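Beta-ketoacyl synthase (Burkholderia phymatum, PDB 4EWG) probably catalyses the condensation step of fatty acid chain elongation, as a 3-oxoacyl-[acyl-carrier-protein] synthase. Local coordinates at residues Asp24-Ala29 against Glu348-Ile353; Ile299-Ala304 against Ile353-Arg358; Glu86-Asp91 against Thr241-Glu246; Ala167-Ser172 against Gly400-Ser405. One frame throughout, in Å; residues are numbered along the deposited sequence.

Contact 1: residues Asp24-Ala29 against Glu348-Ile353; sequences DEIEAA and EAWWTI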
# COMPACT_ATOMS: atom_id res chain seq x y z
N ASP A 24 -16.54 7.23 -25.78
CA ASP A 24 -17.43 8.01 -26.64
C ASP A 24 -18.52 8.72 -25.83
O ASP A 24 -18.82 9.86 -26.06
CB ASP A 24 -18.00 7.18 -27.84
CG ASP A 24 -18.92 6.02 -27.42
OD1 ASP A 24 -19.00 5.68 -26.22
OD2 ASP A 24 -19.58 5.43 -28.30
N GLU A 25 -19.08 8.02 -24.86
CA GLU A 25 -20.04 8.55 -23.90
C GLU A 25 -19.40 9.67 -23.05
O GLU A 25 -19.99 10.75 -22.83
CB GLU A 25 -20.39 7.31 -23.08
CG GLU A 25 -21.61 7.16 -22.21
CD GLU A 25 -21.79 5.65 -21.85
OE1 GLU A 25 -20.92 5.02 -21.11
OE2 GLU A 25 -22.75 5.06 -22.38
N ILE A 26 -18.18 9.42 -22.58
CA ILE A 26 -17.46 10.38 -21.75
C ILE A 26 -17.08 11.63 -22.55
O ILE A 26 -17.27 12.76 -22.09
CB ILE A 26 -16.20 9.75 -21.13
CG1 ILE A 26 -16.61 8.65 -20.12
CG2 ILE A 26 -15.34 10.80 -20.43
CD1 ILE A 26 -15.56 7.58 -19.83
N GLU A 27 -16.56 11.43 -23.76
CA GLU A 27 -16.26 12.56 -24.67
C GLU A 27 -17.48 13.47 -24.87
O GLU A 27 -17.37 14.69 -24.77
CB GLU A 27 -15.76 12.07 -26.04
CG GLU A 27 -15.09 13.16 -26.89
CD GLU A 27 -14.63 12.68 -28.25
OE1 GLU A 27 -13.98 11.63 -28.33
OE2 GLU A 27 -14.92 13.38 -29.24
N ALA A 28 -18.64 12.87 -25.11
CA ALA A 28 -19.87 13.64 -25.32
C ALA A 28 -20.18 14.48 -24.07
O ALA A 28 -20.52 15.65 -24.17
CB ALA A 28 -21.03 12.72 -25.69
N ALA A 29 -19.99 13.89 -22.89
CA ALA A 29 -20.21 14.62 -21.64
C ALA A 29 -19.21 15.76 -21.47
O ALA A 29 -19.59 16.89 -21.21
CB ALA A 29 -20.15 13.68 -20.45
N GLU A 348 -7.56 9.95 -14.47
CA GLU A 348 -6.93 11.08 -15.16
C GLU A 348 -5.87 10.63 -16.14
O GLU A 348 -5.73 11.24 -17.19
CB GLU A 348 -6.36 12.08 -14.14
CG GLU A 348 -7.48 12.83 -13.42
CD GLU A 348 -7.09 13.43 -12.09
OE1 GLU A 348 -5.91 13.66 -11.85
OE2 GLU A 348 -7.98 13.73 -11.28
N ALA A 349 -5.14 9.55 -15.82
CA ALA A 349 -4.17 9.03 -16.75
C ALA A 349 -4.91 8.53 -18.01
O ALA A 349 -4.57 8.87 -19.15
CB ALA A 349 -3.34 7.94 -16.11
N TRP A 350 -5.93 7.73 -17.78
CA TRP A 350 -6.76 7.15 -18.85
C TRP A 350 -7.28 8.24 -19.77
O TRP A 350 -7.01 8.23 -20.97
CB TRP A 350 -7.89 6.36 -18.20
CG TRP A 350 -9.03 5.95 -19.08
CD1 TRP A 350 -9.01 5.76 -20.43
CD2 TRP A 350 -10.38 5.60 -18.66
NE1 TRP A 350 -10.26 5.40 -20.89
CE2 TRP A 350 -11.11 5.29 -19.86
CE3 TRP A 350 -11.04 5.61 -17.45
CZ2 TRP A 350 -12.43 4.94 -19.84
CZ3 TRP A 350 -12.38 5.26 -17.44
CH2 TRP A 350 -13.05 4.93 -18.60
N TRP A 351 -8.00 9.21 -19.19
CA TRP A 351 -8.61 10.29 -19.99
C TRP A 351 -7.58 11.13 -20.67
O TRP A 351 -7.80 11.57 -21.78
CB TRP A 351 -9.53 11.13 -19.14
CG TRP A 351 -10.77 10.35 -18.71
CD1 TRP A 351 -10.99 8.99 -18.83
CD2 TRP A 351 -11.96 10.86 -18.08
NE1 TRP A 351 -12.19 8.65 -18.33
CE2 TRP A 351 -12.82 9.74 -17.85
CE3 TRP A 351 -12.38 12.12 -17.69
CZ2 TRP A 351 -14.05 9.87 -17.26
CZ3 TRP A 351 -13.63 12.24 -17.07
CH2 TRP A 351 -14.45 11.14 -16.87
N THR A 352 -6.43 11.36 -20.01
CA THR A 352 -5.33 12.10 -20.64
C THR A 352 -4.80 11.38 -21.91
O THR A 352 -4.47 12.03 -22.89
CB THR A 352 -4.18 12.37 -19.65
OG1 THR A 352 -4.67 13.21 -18.62
CG2 THR A 352 -2.99 13.05 -20.30
N ILE A 353 -4.71 10.05 -21.88
CA ILE A 353 -4.29 9.27 -23.05
C ILE A 353 -5.37 9.31 -24.15
O ILE A 353 -5.04 9.44 -25.33
CB ILE A 353 -3.97 7.83 -22.69
CG1 ILE A 353 -2.73 7.74 -21.80
CG2 ILE A 353 -3.69 7.01 -23.94
CD1 ILE A 353 -2.56 6.38 -21.18

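Contact 2: residues Ile299-Ala304 against Ile353-Arg358; sequences IAYVNA and IEMMKR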
# COMPACT_ATOMS: atom_id res chain seq x y z
N ILE A 299 7.20 18.37 -23.46
CA ILE A 299 5.84 18.12 -22.94
C ILE A 299 4.86 19.11 -23.56
O ILE A 299 4.99 20.32 -23.37
CB ILE A 299 5.81 18.21 -21.39
CG1 ILE A 299 6.87 17.26 -20.80
CG2 ILE A 299 4.43 17.88 -20.81
CD1 ILE A 299 6.62 15.80 -21.19
N ALA A 300 3.88 18.60 -24.30
CA ALA A 300 2.90 19.45 -24.97
C ALA A 300 1.70 19.83 -24.06
O ALA A 300 1.00 20.81 -24.33
CB ALA A 300 2.41 18.81 -26.23
N TYR A 301 1.46 19.07 -23.00
CA TYR A 301 0.28 19.30 -22.13
C TYR A 301 0.49 18.68 -20.77
O TYR A 301 1.10 17.63 -20.63
CB TYR A 301 -1.00 18.75 -22.80
CG TYR A 301 -2.22 18.63 -21.89
CD1 TYR A 301 -3.08 19.69 -21.72
CD2 TYR A 301 -2.52 17.43 -21.23
CE1 TYR A 301 -4.20 19.60 -20.89
CE2 TYR A 301 -3.63 17.32 -20.39
CZ TYR A 301 -4.47 18.41 -20.23
OH TYR A 301 -5.61 18.33 -19.43
N VAL A 302 -0.03 19.35 -19.76
CA VAL A 302 -0.09 18.83 -18.44
C VAL A 302 -1.54 18.64 -18.04
O VAL A 302 -2.33 19.59 -18.11
CB VAL A 302 0.59 19.80 -17.47
CG1 VAL A 302 0.38 19.37 -16.02
CG2 VAL A 302 2.05 19.92 -17.82
N ASN A 303 -1.88 17.43 -17.59
CA ASN A 303 -3.15 17.19 -16.87
C ASN A 303 -2.91 17.45 -15.40
O ASN A 303 -2.32 16.64 -14.69
CB ASN A 303 -3.69 15.76 -17.10
CG ASN A 303 -5.14 15.58 -16.62
OD1 ASN A 303 -5.40 14.89 -15.61
ND2 ASN A 303 -6.09 16.19 -17.34
N ALA A 304 -3.38 18.61 -14.96
CA ALA A 304 -3.30 19.02 -13.58
C ALA A 304 -3.99 18.04 -12.64
O ALA A 304 -4.84 17.24 -13.03
CB ALA A 304 -3.91 20.43 -13.41
N ILE A 353 -4.71 10.05 -21.88
CA ILE A 353 -4.29 9.27 -23.05
C ILE A 353 -5.37 9.31 -24.15
O ILE A 353 -5.04 9.44 -25.33
CB ILE A 353 -3.97 7.83 -22.69
CG1 ILE A 353 -2.73 7.74 -21.80
CG2 ILE A 353 -3.69 7.01 -23.94
CD1 ILE A 353 -2.56 6.38 -21.18
N GLU A 354 -6.62 9.23 -23.76
CA GLU A 354 -7.72 9.34 -24.71
C GLU A 354 -7.72 10.70 -25.41
O GLU A 354 -7.91 10.78 -26.62
CB GLU A 354 -9.07 9.14 -24.03
CG GLU A 354 -9.23 7.81 -23.33
CD GLU A 354 -9.61 6.66 -24.26
OE1 GLU A 354 -9.19 6.65 -25.43
OE2 GLU A 354 -10.35 5.76 -23.78
N MET A 355 -7.48 11.76 -24.65
CA MET A 355 -7.42 13.08 -25.21
C MET A 355 -6.21 13.22 -26.12
O MET A 355 -6.33 13.75 -27.24
CB MET A 355 -7.38 14.10 -24.10
CG MET A 355 -8.69 14.17 -23.34
SD MET A 355 -8.77 15.56 -22.19
CE MET A 355 -7.46 15.10 -21.06
N MET A 356 -5.07 12.72 -25.68
CA MET A 356 -3.85 12.75 -26.50
C MET A 356 -4.05 12.06 -27.83
O MET A 356 -3.64 12.59 -28.83
CB MET A 356 -2.66 12.10 -25.78
CG MET A 356 -1.42 11.93 -26.66
SD MET A 356 0.06 11.48 -25.78
CE MET A 356 -0.13 9.72 -25.51
N LYS A 357 -4.69 10.89 -27.82
CA LYS A 357 -4.93 10.14 -29.09
C LYS A 357 -5.76 10.93 -30.06
O LYS A 357 -5.63 10.74 -31.27
CB LYS A 357 -5.64 8.82 -28.85
CG LYS A 357 -4.74 7.71 -28.33
CD LYS A 357 -5.56 6.56 -27.75
CE LYS A 357 -6.11 5.63 -28.82
NZ LYS A 357 -7.22 4.77 -28.31
N ARG A 358 -6.60 11.83 -29.56
CA ARG A 358 -7.53 12.53 -30.42
C ARG A 358 -7.20 13.99 -30.66
O ARG A 358 -7.98 14.70 -31.30
CB ARG A 358 -8.92 12.39 -29.85
CG ARG A 358 -9.32 10.94 -29.77
CD ARG A 358 -10.67 10.77 -29.11
NE ARG A 358 -11.11 9.37 -29.18
CZ ARG A 358 -10.61 8.37 -28.46
NH1 ARG A 358 -9.60 8.55 -27.58
NH2 ARG A 358 -11.11 7.16 -28.60

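Contact 3: residues Glu86-Asp91 against Thr241-Glu246; sequences ELALAD and TLVLEE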
# COMPACT_ATOMS: atom_id res chain seq x y z
N GLU A 86 -12.04 -5.36 -15.42
CA GLU A 86 -12.75 -6.18 -16.39
C GLU A 86 -12.89 -5.48 -17.75
O GLU A 86 -12.66 -6.09 -18.78
CB GLU A 86 -14.14 -6.54 -15.87
CG GLU A 86 -14.96 -7.49 -16.76
CD GLU A 86 -16.33 -7.80 -16.15
OE1 GLU A 86 -16.68 -8.98 -15.96
OE2 GLU A 86 -17.07 -6.85 -15.82
N LEU A 87 -13.26 -4.21 -17.72
CA LEU A 87 -13.38 -3.45 -18.95
C LEU A 87 -11.98 -3.33 -19.62
O LEU A 87 -11.85 -3.52 -20.83
CB LEU A 87 -14.00 -2.07 -18.67
CG LEU A 87 -15.49 -2.14 -18.34
CD1 LEU A 87 -16.00 -0.95 -17.52
CD2 LEU A 87 -16.35 -2.34 -19.60
N ALA A 88 -10.96 -3.05 -18.82
CA ALA A 88 -9.61 -2.82 -19.34
C ALA A 88 -9.03 -4.10 -19.93
O ALA A 88 -8.39 -4.06 -20.96
CB ALA A 88 -8.69 -2.30 -18.27
N LEU A 89 -9.25 -5.21 -19.25
CA LEU A 89 -8.85 -6.50 -19.78
C LEU A 89 -9.55 -6.83 -21.10
O LEU A 89 -8.90 -7.32 -22.03
CB LEU A 89 -9.14 -7.59 -18.78
CG LEU A 89 -8.16 -7.70 -17.66
CD1 LEU A 89 -8.79 -8.65 -16.65
CD2 LEU A 89 -6.82 -8.21 -18.18
N ALA A 90 -10.84 -6.57 -21.21
CA ALA A 90 -11.54 -6.86 -22.49
C ALA A 90 -10.88 -6.03 -23.56
O ALA A 90 -10.55 -6.52 -24.64
CB ALA A 90 -13.03 -6.55 -22.42
N ASP A 91 -10.70 -4.75 -23.23
CA ASP A 91 -10.19 -3.80 -24.19
C ASP A 91 -8.80 -4.25 -24.62
O ASP A 91 -8.44 -4.07 -25.77
CB ASP A 91 -10.20 -2.37 -23.60
CG ASP A 91 -9.47 -1.36 -24.48
OD1 ASP A 91 -9.91 -1.12 -25.65
OD2 ASP A 91 -8.46 -0.81 -24.00
N THR A 241 -8.70 1.45 -14.52
CA THR A 241 -7.63 0.49 -14.61
C THR A 241 -6.94 0.64 -15.96
O THR A 241 -7.61 0.73 -17.02
CB THR A 241 -8.15 -0.95 -14.50
OG1 THR A 241 -8.87 -1.13 -13.27
CG2 THR A 241 -6.97 -1.96 -14.55
N LEU A 242 -5.61 0.61 -15.94
CA LEU A 242 -4.83 0.44 -17.17
C LEU A 242 -4.16 -0.94 -17.19
O LEU A 242 -3.71 -1.45 -16.13
CB LEU A 242 -3.78 1.51 -17.31
CG LEU A 242 -4.18 2.96 -17.21
CD1 LEU A 242 -2.91 3.83 -17.23
CD2 LEU A 242 -5.09 3.29 -18.37
N VAL A 243 -4.14 -1.55 -18.37
CA VAL A 243 -3.36 -2.77 -18.59
C VAL A 243 -1.97 -2.31 -19.12
O VAL A 243 -1.86 -1.75 -20.20
CB VAL A 243 -4.02 -3.73 -19.59
CG1 VAL A 243 -3.10 -4.89 -19.85
CG2 VAL A 243 -5.39 -4.20 -19.10
N LEU A 244 -0.95 -2.53 -18.34
CA LEU A 244 0.41 -2.23 -18.75
C LEU A 244 1.01 -3.52 -19.23
O LEU A 244 0.70 -4.60 -18.68
CB LEU A 244 1.26 -1.70 -17.57
CG LEU A 244 1.17 -0.23 -17.15
CD1 LEU A 244 -0.28 0.15 -16.86
CD2 LEU A 244 2.04 -0.00 -15.90
N GLU A 245 1.88 -3.43 -20.22
CA GLU A 245 2.37 -4.64 -20.86
C GLU A 245 3.76 -4.41 -21.42
O GLU A 245 4.02 -3.36 -22.01
CB GLU A 245 1.40 -5.03 -21.95
CG GLU A 245 1.76 -6.31 -22.68
CD GLU A 245 0.62 -6.83 -23.56
OE1 GLU A 245 -0.47 -6.19 -23.60
OE2 GLU A 245 0.82 -7.88 -24.21
N GLU A 246 4.64 -5.38 -21.23
CA GLU A 246 5.98 -5.28 -21.79
C GLU A 246 5.85 -5.16 -23.33
O GLU A 246 5.00 -5.80 -23.94
CB GLU A 246 6.83 -6.48 -21.39
CG GLU A 246 8.28 -6.41 -21.83
CD GLU A 246 8.52 -6.91 -23.24
OE1 GLU A 246 7.86 -7.86 -23.66
OE2 GLU A 246 9.39 -6.33 -23.93

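Contact 4: residues Ala167-Ser172 against Gly400-Ser405; sequences ACASGS and GGINTS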
# COMPACT_ATOMS: atom_id res chain seq x y z
N ALA A 167 -4.13 7.26 -0.52
CA ALA A 167 -5.16 8.26 -0.72
C ALA A 167 -5.19 8.69 -2.18
O ALA A 167 -5.30 7.82 -3.09
CB ALA A 167 -4.92 9.43 0.21
N CYS A 168 -5.07 9.99 -2.42
CA CYS A 168 -5.13 10.58 -3.73
C CYS A 168 -4.07 10.09 -4.73
O CYS A 168 -4.26 10.22 -5.93
CB CYS A 168 -4.91 12.12 -3.63
SG CYS A 168 -5.43 12.94 -2.13
N ALA A 169 -2.96 9.60 -4.22
CA ALA A 169 -1.84 9.14 -5.08
C ALA A 169 -1.97 7.66 -5.45
O ALA A 169 -1.07 7.10 -6.04
CB ALA A 169 -0.52 9.40 -4.36
N SER A 170 -3.10 7.03 -5.12
CA SER A 170 -3.21 5.55 -5.19
C SER A 170 -3.07 5.06 -6.64
O SER A 170 -2.31 4.11 -6.96
CB SER A 170 -4.57 5.11 -4.62
OG SER A 170 -4.63 5.23 -3.21
N GLY A 171 -3.80 5.74 -7.51
CA GLY A 171 -3.90 5.33 -8.89
C GLY A 171 -2.65 5.64 -9.68
O GLY A 171 -2.26 4.85 -10.57
N SER A 172 -2.02 6.77 -9.37
CA SER A 172 -0.78 7.17 -10.05
C SER A 172 0.41 6.36 -9.56
O SER A 172 1.26 5.99 -10.35
CB SER A 172 -0.53 8.67 -9.93
OG SER A 172 -0.64 9.11 -8.57
N GLY A 400 -0.05 13.84 2.92
CA GLY A 400 1.31 13.55 3.33
C GLY A 400 2.37 14.14 2.39
O GLY A 400 3.55 13.84 2.53
N GLY A 401 1.96 14.97 1.45
CA GLY A 401 2.91 15.57 0.53
C GLY A 401 3.47 14.59 -0.50
O GLY A 401 4.55 14.84 -1.03
N ILE A 402 2.74 13.49 -0.76
CA ILE A 402 3.16 12.49 -1.75
C ILE A 402 2.89 13.02 -3.14
O ILE A 402 1.72 13.31 -3.49
CB ILE A 402 2.41 11.15 -1.58
CG1 ILE A 402 2.84 10.47 -0.27
CG2 ILE A 402 2.66 10.22 -2.76
CD1 ILE A 402 1.91 9.34 0.18
N ASN A 403 3.96 13.14 -3.95
CA ASN A 403 3.84 13.65 -5.30
C ASN A 403 4.18 12.60 -6.36
O ASN A 403 5.14 11.83 -6.21
CB ASN A 403 4.77 14.85 -5.48
CG ASN A 403 4.69 15.83 -4.32
OD1 ASN A 403 3.59 16.20 -3.88
ND2 ASN A 403 5.84 16.24 -3.82
N THR A 404 3.38 12.59 -7.43
CA THR A 404 3.62 11.74 -8.60
C THR A 404 3.47 12.51 -9.89
O THR A 404 2.64 13.40 -10.00
CB THR A 404 2.65 10.54 -8.67
OG1 THR A 404 1.30 11.02 -8.80
CG2 THR A 404 2.76 9.71 -7.43
N SER A 405 4.30 12.15 -10.85
CA SER A 405 4.29 12.72 -12.20
C SER A 405 4.48 11.57 -13.19
O SER A 405 5.44 10.81 -13.09
CB SER A 405 5.43 13.73 -12.33
OG SER A 405 5.43 14.33 -13.59

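Contact 1: residues Asp24-Ala29 against Glu348-Ile353
Ile26 sets its branched side chain against the two neighbouring indoles of Trp350 and Trp351. The main interaction is of the CH-pi kind. CG2 of Ile26 lies 3.7 Å from the centroid of the Trp351 six-membered ring and only 15° off the ring normal, so the methyl sits over one face, and its nearest ring atom is Trp351 CZ2 at 3.5 Å. The torsion of Ile26 accounts for this: CG2 is anti to the backbone N, while CG1 stands beside that N (chi1 -67°) and leads the longer branch along the ring toward NE1 of Trp351.

Purely apolar packing adds the second indole. The end of the longer branch, Ile26 CD1, comes within 3.9 Å of Trp350 CH2, an oblique approach to that ring. The two indoles also meet each other, NE1 of Trp351 standing over the Trp350 ring toward its rim, so one aliphatic chain fits against a pair of mutually packed rings.

Polar bonding takes no part across the contact. Trp350 NE1 donates instead to Glu354 OE2, one turn further along its own helix, a bond that ties down the indole touched by CD1.

Helix 23-32 is thus fitted against helix 344-358; Trp23 meets Trp351 edge-to-face, Leu333 and Thr17 border the same indole, and Met13 of strand 8-16 lies against Trp350.

Contact 2: residues Ile299-Ala304 against Ile353-Arg358
Met355 reaches with its terminal methyl to the polar ends of two strand residues, Tyr301 and Asn303. CE lies 4.1 Å from Tyr301 OH and is equally far, 4.1 Å, from Asn303 ND2, so a single methyl lies loosely against both groups. Its approach to the phenol is oblique, and the methionine chain runs at about a right angle to the asparagine side chain. The thioether chain leaves the helix extended through chi2 and then bends at chi3 (-64°), which turns CE to the strand.

The two strand groups are also bonded to each other. Asn303 ND2 donates to Tyr301 OH over 3.0 Å, with an N-H...O angle of 161° and the oxygen close to the amide plane; the amide nitrogen correspondingly sits at the edge of the phenol ring, in its plane. Being two apart on the strand, the residues point to the same face, and with CG anti to the backbone N in both the phenol OH and the amide come within bonding distance. Tyr301 OH has a further partner, Ser331 OG on the adjoining strand, so the hydroxyl is held between two bonds while the methyl of Met355 packs beside it.

Backbone bonds from Tyr301 and Asn303 to Met393 place strand 299-303 alongside strand 391-398, and helix 344-358 lies across their common face. A buried helix packed between strands on more than one side, as here with strands 299-303, 391-398 and 8-16, fits the central helical layer of the five-layered alpha-beta-alpha-beta-alpha thiolase fold, here in its C-terminal half.

Contact 3: residues Glu86-Asp91 against Thr241-Glu246
Ala88 is the first residue of helix 86-91 to meet the strand, and buries the largest area, Val243 next. Its CB stands 3.5 Å from the carbonyl oxygen of Thr241 and 4.0 Å from Thr241 CB, so the small methyl rests on strand backbone as well as on side chain. The hydroxyl of Thr241 is engaged elsewhere, with Tyr109 OH and Ser85 OG, while its CG2 lies near the alanine methyl.

On the carbonyl side of the same residue comes Val243. Its CG2, beside the backbone N because CG1 takes the position anti to it (chi1 175°), lies 3.5 Å from Ala88 O and 3.9 Å from Ala88 CB. The helix runs over the strand at 38° between N-to-C directions, with the short axes 7.5 Å apart, a close approach that an alanine at the interface permits. This is helix-on-sheet packing in the N-terminal half of the thiolase fold.

Leu89 follows: its CB points along the interface, but CD2 swings in to 4.4 Å from Val243 CG2, and Leu191 of strand 189-196 touches both residues. At the end of the segment, Asp91 OD2 accepts from Met13 N and is also hydrogen-bonded to His258 NE2, linking the helix to strand 8-16.

Contact 4: residues Ala167-Ser172 against Gly400-Ser405
Ser172 and Thr404 join helix and strand through their hydroxyls: OG and OG1 are 2.7 Å apart in a hydrogen bond that either could donate. Both oxygens stand between the backbone N and the carbonyl carbon of their own residue (chi1 49° for Ser172, 63° for Thr404), and these rotations turn the two oxygens toward each other. CB of Ser172 is also close, 3.2 Å from Thr404 OG1.

Nearer the start of the helix an apolar pair accompanies the bond. CB of Ala169 meets CG2 of Ile402 at 3.7 Å, the isoleucine methyl being the branch anti to its backbone N.

What positions the helical side is the turn before it. Ala167 O accepts from the backbone N of Ser170 and, at 2.7 Å, from Ser170 OG, whose oxygen also takes a bond from Ser166 N. On the strand side, a backbone bond links Thr404 to Asn396 of strand 391-398. The second subunit adds cover, its Tyr139 packing on Ala167 and its Ile161 on Ile402.

Cys168, just ahead of buried helix 170-183 and touching His339, with the Gly400-Gly401 turn nearby, fits the active-site region of beta-ketoacyl synthases, where such a cysteine is usually the nucleophile, here by inference.

Overall arrangement
From the N terminus, helix 23-32 is the first element used, and contact 1 closes a loop of 318 residues by bringing it to helix 344-358. Contact 3, helix 76-92 on strand 238-246, is nested inside that loop. Contact 4 opens at residues 167-172, within the loop of contact 3, and closes at 400-405, so it crosses both contact 3 and contact 1. Contact 2, from strand 299-303 forward to helix 344-358, lies inside the loop of contact 4, in series after contact 3, and crosses contact 1, with which it shares Ile353. Contacts 2, 3 and 4 all reach the same mixed sheet; contact 1 joins two helices and touches contact 3 through Leu242.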